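Local coordinates for uncharacterized protein from DUF364 family (Desulfitobacterium hafniense, PDB 3L5O), which is of unknown function but combines enolase-like and Rossmann-like folds that probably form an active site, with a possible role in heavy-metal chelation, at residues Asn53-Gly58 / Ala245-Ile250. Residues are numbered along the deposited sequence; the frame is centred on the assembly and turned at random.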
# COMPACT_ATOMS: atom_id res chain seq x y z
N ASN A 53 6.17 -18.94 -2.58
CA ASN A 53 4.74 -18.86 -2.95
C ASN A 53 4.08 -17.47 -2.75
O ASN A 53 2.89 -17.28 -3.06
CB ASN A 53 4.01 -19.96 -2.13
CG ASN A 53 2.51 -19.94 -2.29
OD1 ASN A 53 1.98 -20.04 -3.40
ND2 ASN A 53 1.80 -19.84 -1.16
N GLY A 54 4.84 -16.48 -2.28
CA GLY A 54 4.28 -15.19 -1.93
C GLY A 54 4.62 -14.13 -2.96
O GLY A 54 5.75 -14.05 -3.44
N VAL A 55 3.64 -13.30 -3.27
CA VAL A 55 3.82 -12.23 -4.24
C VAL A 55 3.40 -10.88 -3.64
O VAL A 55 2.28 -10.73 -3.15
CB VAL A 55 2.99 -12.51 -5.53
CG1 VAL A 55 3.02 -11.29 -6.47
CG2 VAL A 55 3.51 -13.74 -6.21
N GLY A 56 4.31 -9.91 -3.70
CA GLY A 56 4.04 -8.55 -3.30
C GLY A 56 4.16 -7.55 -4.44
O GLY A 56 4.86 -7.79 -5.46
N LEU A 57 3.44 -6.44 -4.25
CA LEU A 57 3.27 -5.38 -5.25
C LEU A 57 3.64 -4.03 -4.65
O LEU A 57 3.49 -3.80 -3.42
CB LEU A 57 1.82 -5.31 -5.72
CG LEU A 57 1.22 -6.47 -6.49
CD1 LEU A 57 -0.30 -6.43 -6.40
CD2 LEU A 57 1.67 -6.44 -7.95
N GLY A 58 4.20 -3.16 -5.49
CA GLY A 58 4.38 -1.75 -5.14
C GLY A 58 4.05 -0.86 -6.33
O GLY A 58 4.30 -1.27 -7.46
N ALA A 245 1.39 -16.55 -11.25
CA ALA A 245 1.76 -16.46 -12.67
C ALA A 245 0.99 -15.32 -13.36
O ALA A 245 1.57 -14.54 -14.12
CB ALA A 245 1.51 -17.81 -13.38
N ARG A 246 -0.29 -15.19 -13.03
CA ARG A 246 -1.14 -14.21 -13.66
C ARG A 246 -0.83 -12.79 -13.23
O ARG A 246 -0.82 -11.89 -14.05
CB ARG A 246 -2.61 -14.50 -13.39
CG ARG A 246 -3.54 -13.58 -14.14
CD ARG A 246 -5.00 -13.87 -14.00
NE ARG A 246 -5.79 -12.90 -14.75
CZ ARG A 246 -7.02 -13.10 -15.19
NH1 ARG A 246 -7.63 -14.26 -14.97
NH2 ARG A 246 -7.63 -12.15 -15.88
N ALA A 247 -0.58 -12.60 -11.94
CA ALA A 247 -0.16 -11.31 -11.40
C ALA A 247 1.04 -10.75 -12.16
O ALA A 247 1.09 -9.57 -12.44
CB ALA A 247 0.17 -11.45 -9.92
N PHE A 248 2.00 -11.60 -12.48
CA PHE A 248 3.18 -11.19 -13.26
C PHE A 248 2.84 -10.85 -14.71
O PHE A 248 3.37 -9.90 -15.26
CB PHE A 248 4.27 -12.26 -13.22
CG PHE A 248 5.20 -12.14 -12.03
CD1 PHE A 248 4.82 -12.60 -10.77
CD2 PHE A 248 6.46 -11.56 -12.18
CE1 PHE A 248 5.69 -12.50 -9.67
CE2 PHE A 248 7.33 -11.47 -11.10
CZ PHE A 248 6.93 -11.93 -9.84
N ARG A 249 1.94 -11.62 -15.32
CA ARG A 249 1.48 -11.32 -16.67
C ARG A 249 0.92 -9.92 -16.71
O ARG A 249 1.30 -9.13 -17.56
CB ARG A 249 0.45 -12.35 -17.15
CG ARG A 249 1.04 -13.76 -17.28
CD ARG A 249 0.22 -14.73 -18.13
NE ARG A 249 -1.00 -15.21 -17.47
CZ ARG A 249 -1.07 -16.31 -16.70
NH1 ARG A 249 0.00 -17.07 -16.48
NH2 ARG A 249 -2.23 -16.65 -16.15
N ILE A 250 0.05 -9.59 -15.76
CA ILE A 250 -0.59 -8.29 -15.73
C ILE A 250 0.44 -7.16 -15.53
O ILE A 250 0.41 -6.17 -16.27
CB ILE A 250 -1.68 -8.24 -14.60
CG1 ILE A 250 -2.86 -9.17 -14.96
CG2 ILE A 250 -2.15 -6.81 -14.37
CD1 ILE A 250 -3.74 -9.57 -13.78
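Val55 projects its forked side chain from strand 54-59 onto helix 244-251, where CG1 meets both Ala247 and Phe248 and CG2 touches the phenylalanine ring alone. The strand is an edge strand of the three-stranded antiparallel sheet, probably the enolase-like part; the helix, which follows strand 235-241 of the Rossmann-like sheet, packs on this small sheet and joins the two parts of the fold. The backbones stay well separated, with 8.2 Å from Val55 CA to Ala247 CA, and the gap is bridged by side chains alone. With CG1 anti to the backbone N, chi1 of 172° turns this methyl to the Ala247 side, 4.5 Å from Ala247 CB, and CG2 to the side of the ring edge, where it lies near the ring plane. The phenyl ring of Phe248 comes in from the flank: the bond from CA to CB runs across the line to the strand, and chi1 of -87° swings the ring back toward it. The contact is loose but buried and purely apolar. Val48 of the adjacent strand touches both Val55 and Phe248, and Val241 touches both Val55 and Ala247, extending the apolar cluster. Beyond it, Asn244 ND2 donates a hydrogen bond to Asn53 O, tying the start of the helix to the residue preceding the strand. Val55 CG2 and CG1 each stand 4.3 Å from Phe248 CE1, CG1 well off the ring plane.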